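Monovalent Na+/H+ antiporter subunit A (Dietzia sp. DQ12-45-1b, PDB 7D3U) is a subunit of the membrane-bound Mrp complex and probably exchanges monovalent cations such as sodium for protons across the cell membrane. Local coordinates at residues Asn264-Ala275 / Ser298-Val309; Thr311-Ile319 / Ala483-Ala494. All coordinates share one frame; numbering follows the deposited sequence.

Interaction 1: Asn264-Ala275 / Ser298-Val309; sequences NLLLITCGMTTA and SQLGFLVATIGV. With LMT (dodecyl-beta-D-maltoside), chain V.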
# COMPACT_ATOMS: atom_id res chain seq x y z
N ASN B 264 3.66 -0.51 -48.47
CA ASN B 264 2.91 -0.21 -49.68
C ASN B 264 1.49 -0.74 -49.60
O ASN B 264 0.52 -0.03 -49.90
CB ASN B 264 3.63 -0.80 -50.90
CG ASN B 264 4.81 0.03 -51.32
OD1 ASN B 264 4.96 1.18 -50.90
ND2 ASN B 264 5.66 -0.54 -52.17
N LEU B 265 1.33 -2.00 -49.16
CA LEU B 265 -0.00 -2.59 -49.10
C LEU B 265 -0.86 -1.91 -48.05
O LEU B 265 -1.98 -1.46 -48.34
CB LEU B 265 0.11 -4.09 -48.82
CG LEU B 265 -1.22 -4.82 -48.65
CD1 LEU B 265 -1.27 -6.02 -49.58
CD2 LEU B 265 -1.41 -5.25 -47.21
N LEU B 266 -0.36 -1.81 -46.81
CA LEU B 266 -1.14 -1.24 -45.72
C LEU B 266 -1.51 0.21 -45.99
O LEU B 266 -2.53 0.69 -45.50
CB LEU B 266 -0.37 -1.36 -44.41
CG LEU B 266 -1.12 -0.99 -43.14
CD1 LEU B 266 -2.44 -1.73 -43.07
CD2 LEU B 266 -0.27 -1.31 -41.92
N LEU B 267 -0.69 0.93 -46.76
CA LEU B 267 -1.03 2.30 -47.11
C LEU B 267 -2.05 2.34 -48.24
O LEU B 267 -3.10 2.96 -48.11
CB LEU B 267 0.23 3.06 -47.51
CG LEU B 267 1.08 3.71 -46.41
CD1 LEU B 267 1.69 2.63 -45.54
CD2 LEU B 267 2.15 4.60 -46.98
N ILE B 268 -1.74 1.67 -49.36
CA ILE B 268 -2.58 1.77 -50.55
C ILE B 268 -3.98 1.25 -50.27
O ILE B 268 -4.98 1.94 -50.51
CB ILE B 268 -1.93 1.01 -51.72
CG1 ILE B 268 -0.76 1.81 -52.29
CG2 ILE B 268 -2.95 0.73 -52.80
CD1 ILE B 268 -0.07 1.13 -53.44
N THR B 269 -4.09 0.02 -49.75
CA THR B 269 -5.42 -0.58 -49.63
C THR B 269 -6.25 0.14 -48.57
O THR B 269 -7.45 0.37 -48.78
CB THR B 269 -5.31 -2.08 -49.34
OG1 THR B 269 -6.57 -2.70 -49.61
CG2 THR B 269 -4.93 -2.36 -47.89
N CYS B 270 -5.63 0.55 -47.47
CA CYS B 270 -6.40 1.25 -46.44
C CYS B 270 -6.82 2.63 -46.90
O CYS B 270 -7.98 3.02 -46.72
CB CYS B 270 -5.59 1.34 -45.15
SG CYS B 270 -6.42 2.27 -43.84
N GLY B 271 -5.91 3.38 -47.53
CA GLY B 271 -6.27 4.69 -48.03
C GLY B 271 -7.34 4.63 -49.09
O GLY B 271 -8.22 5.49 -49.14
N MET B 272 -7.31 3.61 -49.94
CA MET B 272 -8.32 3.54 -50.99
C MET B 272 -9.66 3.07 -50.46
O MET B 272 -10.71 3.59 -50.87
CB MET B 272 -7.85 2.64 -52.13
CG MET B 272 -6.98 3.38 -53.11
SD MET B 272 -7.70 4.94 -53.64
CE MET B 272 -9.22 4.37 -54.39
N THR B 273 -9.67 2.11 -49.54
CA THR B 273 -10.92 1.72 -48.90
C THR B 273 -11.55 2.90 -48.19
O THR B 273 -12.76 3.14 -48.31
CB THR B 273 -10.70 0.56 -47.93
OG1 THR B 273 -9.64 0.89 -47.03
CG2 THR B 273 -10.37 -0.72 -48.68
N THR B 274 -10.75 3.67 -47.45
CA THR B 274 -11.33 4.81 -46.74
C THR B 274 -11.69 5.94 -47.69
O THR B 274 -12.63 6.68 -47.43
CB THR B 274 -10.40 5.30 -45.64
OG1 THR B 274 -11.09 6.27 -44.83
CG2 THR B 274 -9.18 5.95 -46.22
N ALA B 275 -11.00 6.06 -48.83
CA ALA B 275 -11.40 7.05 -49.82
C ALA B 275 -12.77 6.73 -50.39
O ALA B 275 -13.66 7.60 -50.44
CB ALA B 275 -10.36 7.13 -50.93
N SER B 298 -12.17 11.16 -46.98
CA SER B 298 -11.89 10.62 -48.31
C SER B 298 -10.68 11.30 -48.94
O SER B 298 -9.89 10.66 -49.64
CB SER B 298 -13.11 10.77 -49.21
OG SER B 298 -12.84 10.29 -50.51
N GLN B 299 -10.51 12.60 -48.70
CA GLN B 299 -9.35 13.29 -49.25
C GLN B 299 -8.06 12.80 -48.60
O GLN B 299 -7.06 12.55 -49.30
CB GLN B 299 -9.49 14.80 -49.07
CG GLN B 299 -10.66 15.40 -49.83
CD GLN B 299 -10.67 15.01 -51.29
OE1 GLN B 299 -9.70 15.25 -52.01
NE2 GLN B 299 -11.76 14.41 -51.74
N LEU B 300 -8.05 12.64 -47.28
CA LEU B 300 -6.89 12.07 -46.62
C LEU B 300 -6.63 10.64 -47.08
O LEU B 300 -5.48 10.21 -47.14
CB LEU B 300 -7.06 12.10 -45.10
CG LEU B 300 -7.40 13.44 -44.43
CD1 LEU B 300 -8.02 13.18 -43.08
CD2 LEU B 300 -6.19 14.33 -44.31
N GLY B 301 -7.69 9.90 -47.41
CA GLY B 301 -7.49 8.56 -47.94
C GLY B 301 -6.83 8.57 -49.30
O GLY B 301 -5.90 7.80 -49.56
N PHE B 302 -7.31 9.44 -50.20
CA PHE B 302 -6.62 9.67 -51.46
C PHE B 302 -5.14 9.97 -51.23
O PHE B 302 -4.26 9.41 -51.90
CB PHE B 302 -7.27 10.84 -52.20
CG PHE B 302 -8.22 10.44 -53.27
CD1 PHE B 302 -7.95 9.35 -54.08
CD2 PHE B 302 -9.38 11.16 -53.49
CE1 PHE B 302 -8.83 8.98 -55.08
CE2 PHE B 302 -10.26 10.79 -54.48
CZ PHE B 302 -9.98 9.71 -55.28
N LEU B 303 -4.86 10.86 -50.28
CA LEU B 303 -3.49 11.28 -50.03
C LEU B 303 -2.62 10.14 -49.53
O LEU B 303 -1.50 9.94 -50.01
CB LEU B 303 -3.48 12.44 -49.04
CG LEU B 303 -3.67 13.78 -49.74
CD1 LEU B 303 -3.97 14.89 -48.75
CD2 LEU B 303 -2.44 14.09 -50.53
N VAL B 304 -3.12 9.37 -48.56
CA VAL B 304 -2.29 8.29 -48.02
C VAL B 304 -2.13 7.18 -49.04
O VAL B 304 -1.11 6.48 -49.06
CB VAL B 304 -2.87 7.77 -46.69
CG1 VAL B 304 -2.70 8.79 -45.59
CG2 VAL B 304 -4.31 7.36 -46.86
N ALA B 305 -3.11 7.01 -49.93
CA ALA B 305 -2.96 6.02 -51.00
C ALA B 305 -1.86 6.44 -51.97
O ALA B 305 -0.96 5.65 -52.28
CB ALA B 305 -4.29 5.83 -51.72
N THR B 306 -1.92 7.68 -52.46
CA THR B 306 -0.88 8.11 -53.39
C THR B 306 0.47 8.28 -52.70
O THR B 306 1.49 8.39 -53.38
CB THR B 306 -1.25 9.42 -54.09
OG1 THR B 306 -0.12 9.88 -54.83
CG2 THR B 306 -1.61 10.47 -53.08
N ILE B 307 0.49 8.31 -51.37
CA ILE B 307 1.76 8.23 -50.66
C ILE B 307 2.27 6.79 -50.64
O ILE B 307 3.44 6.52 -50.92
CB ILE B 307 1.62 8.78 -49.23
CG1 ILE B 307 1.68 10.30 -49.25
CG2 ILE B 307 2.70 8.23 -48.33
CD1 ILE B 307 1.33 10.93 -47.93
N GLY B 308 1.38 5.84 -50.33
CA GLY B 308 1.74 4.44 -50.34
C GLY B 308 2.16 3.93 -51.70
O GLY B 308 2.79 2.87 -51.78
N VAL B 309 1.80 4.64 -52.77
CA VAL B 309 2.38 4.32 -54.07
C VAL B 309 3.90 4.32 -53.98
O VAL B 309 4.58 3.43 -54.52
CB VAL B 309 1.87 5.31 -55.14
CG1 VAL B 309 2.76 5.26 -56.37
CG2 VAL B 309 0.44 4.99 -55.50
C1 LMT V . 7.03 -5.49 -56.16
C2 LMT V . 6.54 -5.01 -54.83
C3 LMT V . 5.31 -5.67 -54.30
C4 LMT V . 4.69 -4.74 -53.30
C5 LMT V . 3.32 -5.21 -52.93
C6 LMT V . 2.36 -4.09 -52.78
C7 LMT V . 0.96 -4.61 -52.91
C8 LMT V . 0.04 -3.46 -53.15
C9 LMT V . -1.22 -3.82 -53.87
C10 LMT V . -1.91 -2.54 -54.24
C11 LMT V . -3.17 -2.80 -55.01
C12 LMT V . -4.39 -2.44 -54.22
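L267 and G308 meet near one end of an antiparallel helix pair. The segments 264-275 and 298-309 belong to successive helices of a hairpin, and their axes approach to 7.3 Å at 158° between N-to-C directions. Small residues line the seam. The CA atoms of G271 and G301 are 4.1 Å apart, and a CB on either glycine would point at the other helix. V304 uses this site: its CG2 lies 3.5 Å from the CA of G271. T274 CG2 packs in the same manner on the CA of G301.

The L267 side chain can be followed outward. Its CB is 3.5 Å from the CA of G308. CG is set beside the backbone N (chi1 -85°), which keeps the chain running along G308. CG remains near that same CA, and the CD2 branch also rests on it. CD2 also meets CG2 of I307, 3.9 Å away.

I268 divides its branches between two partners. CG1 and CD1 lie against the backbone carbonyl group of G308, whereas CG2 meets C10 of the dodecyl maltoside tail at 3.7 Å. M272 CG packs on CB of A305, and the bends beyond it carry SD toward the F302 ring. SD forms an oblique Met-aromatic contact there, 5.4 Å from the ring centroid. At the far end, S298 OG donates to the backbone O of A275 (2.8 Å), tilted 22° from the carbonyl plane. This ties the helices together at a polar point.

The pair is buried within the transmembrane bundle. I268, M272 and F302 continue onto helix 402-423, where they touch L404 or A411. V304 reaches L250 of helix 243-252, and L303 packs on T322 of helix 312-341.

Interaction 2: Thr311-Ile319 / Ala483-Ala494; sequences TPAAMVAAI and AARASIGEGYEA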
# COMPACT_ATOMS: atom_id res chain seq x y z
N THR B 311 6.65 6.38 -54.96
CA THR B 311 7.56 6.67 -56.05
C THR B 311 7.76 8.18 -56.10
O THR B 311 6.92 8.94 -55.61
CB THR B 311 7.04 6.16 -57.40
OG1 THR B 311 5.82 6.84 -57.73
CG2 THR B 311 6.78 4.66 -57.35
N PRO B 312 8.88 8.65 -56.66
CA PRO B 312 9.10 10.10 -56.75
C PRO B 312 7.97 10.85 -57.43
O PRO B 312 7.68 11.99 -57.06
CB PRO B 312 10.41 10.20 -57.55
CG PRO B 312 11.12 8.94 -57.24
CD PRO B 312 10.06 7.88 -57.11
N ALA B 313 7.32 10.24 -58.42
CA ALA B 313 6.16 10.86 -59.04
C ALA B 313 4.95 10.89 -58.13
O ALA B 313 3.97 11.58 -58.45
CB ALA B 313 5.81 10.14 -60.35
N ALA B 314 4.98 10.16 -57.02
CA ALA B 314 3.85 10.09 -56.11
C ALA B 314 3.92 11.12 -54.99
O ALA B 314 2.88 11.65 -54.58
CB ALA B 314 3.75 8.69 -55.50
N MET B 315 5.12 11.42 -54.50
CA MET B 315 5.24 12.40 -53.42
C MET B 315 4.92 13.80 -53.90
O MET B 315 4.38 14.61 -53.14
CB MET B 315 6.65 12.35 -52.82
CG MET B 315 6.97 11.02 -52.19
SD MET B 315 5.62 10.42 -51.17
CE MET B 315 5.92 8.66 -51.24
N VAL B 316 5.23 14.12 -55.16
CA VAL B 316 4.85 15.41 -55.72
C VAL B 316 3.33 15.56 -55.71
O VAL B 316 2.79 16.59 -55.30
CB VAL B 316 5.42 15.57 -57.14
CG1 VAL B 316 5.02 16.91 -57.71
CG2 VAL B 316 6.93 15.42 -57.12
N ALA B 317 2.63 14.52 -56.17
CA ALA B 317 1.17 14.55 -56.16
C ALA B 317 0.64 14.65 -54.74
O ALA B 317 -0.31 15.40 -54.48
CB ALA B 317 0.61 13.31 -56.85
N ALA B 318 1.25 13.92 -53.80
CA ALA B 318 0.79 13.97 -52.42
C ALA B 318 0.94 15.37 -51.84
O ALA B 318 0.03 15.87 -51.18
CB ALA B 318 1.57 12.96 -51.57
N ILE B 319 2.07 16.02 -52.09
CA ILE B 319 2.29 17.35 -51.52
C ILE B 319 1.38 18.38 -52.17
O ILE B 319 0.78 19.22 -51.49
CB ILE B 319 3.77 17.75 -51.64
CG1 ILE B 319 4.63 16.79 -50.82
CG2 ILE B 319 3.98 19.17 -51.17
CD1 ILE B 319 6.10 16.99 -51.02
N ALA B 483 10.42 19.64 -51.86
CA ALA B 483 9.82 18.96 -50.72
C ALA B 483 9.53 17.49 -51.00
O ALA B 483 9.23 16.75 -50.07
CB ALA B 483 8.54 19.67 -50.30
N ALA B 484 9.60 17.07 -52.26
CA ALA B 484 9.39 15.67 -52.61
C ALA B 484 10.70 14.89 -52.68
O ALA B 484 10.75 13.73 -52.26
CB ALA B 484 8.66 15.56 -53.95
N ARG B 485 11.77 15.52 -53.19
CA ARG B 485 13.08 14.89 -53.13
C ARG B 485 13.68 14.91 -51.74
O ARG B 485 14.78 14.38 -51.55
CB ARG B 485 14.03 15.56 -54.12
CG ARG B 485 14.63 16.86 -53.62
CD ARG B 485 15.87 17.23 -54.42
NE ARG B 485 16.97 16.32 -54.15
CZ ARG B 485 17.35 15.34 -54.97
NH1 ARG B 485 16.71 15.15 -56.11
NH2 ARG B 485 18.37 14.56 -54.65
N ALA B 486 12.99 15.52 -50.77
CA ALA B 486 13.39 15.45 -49.37
C ALA B 486 12.48 14.55 -48.55
O ALA B 486 12.86 14.19 -47.43
CB ALA B 486 13.41 16.85 -48.75
N SER B 487 11.31 14.20 -49.06
CA SER B 487 10.46 13.23 -48.38
C SER B 487 10.92 11.80 -48.66
O SER B 487 10.91 10.96 -47.76
CB SER B 487 9.00 13.41 -48.81
OG SER B 487 8.64 12.45 -49.79
N ILE B 488 11.31 11.52 -49.90
CA ILE B 488 11.96 10.26 -50.25
C ILE B 488 13.30 10.58 -50.91
O ILE B 488 13.67 11.74 -51.06
CB ILE B 488 11.08 9.39 -51.15
CG1 ILE B 488 11.00 9.96 -52.56
CG2 ILE B 488 9.69 9.25 -50.57
CD1 ILE B 488 10.07 9.19 -53.45
N GLY B 489 14.03 9.54 -51.30
CA GLY B 489 15.36 9.72 -51.83
C GLY B 489 15.43 10.47 -53.14
O GLY B 489 15.95 11.59 -53.19
N GLU B 490 14.92 9.88 -54.21
CA GLU B 490 15.04 10.46 -55.54
C GLU B 490 14.17 11.70 -55.67
O GLU B 490 13.38 12.04 -54.79
CB GLU B 490 14.67 9.43 -56.61
CG GLU B 490 14.99 7.99 -56.23
CD GLU B 490 14.22 6.99 -57.06
OE1 GLU B 490 14.09 7.19 -58.29
OE2 GLU B 490 13.74 5.99 -56.49
N GLY B 491 14.33 12.39 -56.81
CA GLY B 491 13.56 13.57 -57.12
C GLY B 491 12.85 13.42 -58.46
O GLY B 491 13.18 12.56 -59.28
N TYR B 492 11.86 14.28 -58.67
CA TYR B 492 11.03 14.22 -59.87
C TYR B 492 10.81 15.62 -60.41
O TYR B 492 10.41 16.52 -59.67
CB TYR B 492 9.69 13.55 -59.57
CG TYR B 492 8.97 13.05 -60.80
CD1 TYR B 492 9.32 11.83 -61.38
CD2 TYR B 492 7.95 13.78 -61.39
CE1 TYR B 492 8.67 11.36 -62.50
CE2 TYR B 492 7.29 13.32 -62.51
CZ TYR B 492 7.66 12.11 -63.06
OH TYR B 492 7.01 11.64 -64.18
N GLU B 493 11.08 15.80 -61.71
CA GLU B 493 10.83 17.07 -62.37
C GLU B 493 9.33 17.32 -62.44
O GLU B 493 8.62 16.67 -63.21
CB GLU B 493 11.46 17.08 -63.76
CG GLU B 493 11.32 18.40 -64.52
CD GLU B 493 11.99 18.37 -65.88
OE1 GLU B 493 12.54 17.32 -66.25
OE2 GLU B 493 11.97 19.41 -66.57
N ALA B 494 8.84 18.26 -61.64
CA ALA B 494 7.41 18.50 -61.50
C ALA B 494 6.96 19.70 -62.31
O ALA B 494 7.70 20.68 -62.47
CB ALA B 494 7.05 18.71 -60.03
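The Y492 ring lies with one face against A313. The methyl CB of A313 stands 3.8 Å from the ring centroid and 14° off its normal, a CH-pi contact over the face. At the ring's outer end, Y492 OH is hydrogen-bonded to K389 NZ of helix 379-391. Here a loop wraps the N-terminal turns of a transmembrane helix. T311 occupies the N-cap position, and its O accepts from the backbone N of both A314 and M315.

CG of Y492 points opposite to its own backbone N (chi1 -161°), which lays the ring face over A313. CB itself packs against P312 and V316. A serine in place of Y492 would probably leave the A313 methyl without its aromatic cover and K389 without this hydroxyl partner.

P312 is held by several parts of the loop. Its CG touches CB of E490 at 3.6 Å, with the glutamate chain extending past the proline ring. The I488 side chain crosses P312 at about a right angle, and its CD1 comes 3.9 Å from P312 CD. Further along the helix, M315 CG packs on I488 CG2 at 3.6 Å, and S487 OG lies near the same methionine.

V316 sends its two methyls to different parts of segment 483-494. CG1 meets CB of A494 at 3.6 Å. CG2 meets CB of A484, also at 3.6 Å. The contact is mainly apolar and joins helix 312-341 to the end of helix 477-484 and the loop after it. One turn beyond V316, the CD1 methyl of I319 sits 3.7 Å from CB of A483.

In the fold
Interactions 1 and 2 follow each other along the chain, and their centres are about 16 Å apart. A short turn joins helix 288-308 to helix 312-341, and the two helices pack directly. I307 CG1 lies 3.5 Å from A318 CB. Helix 379-391 gives a second connection: its K384 hydrogen-bonds Q299 of segment 298-309, and its K389 is the hydrogen-bond partner of the tyrosine in interaction 2. Q299 also touches H321 and H325, a polar group consistent with the ion-conducting interior of antiporter-like subunits. Detergent lies near both contacts. A tail touches interaction 1, while the I319 side chain of interaction 2 is about 8 Å from a bound dodecyl maltoside.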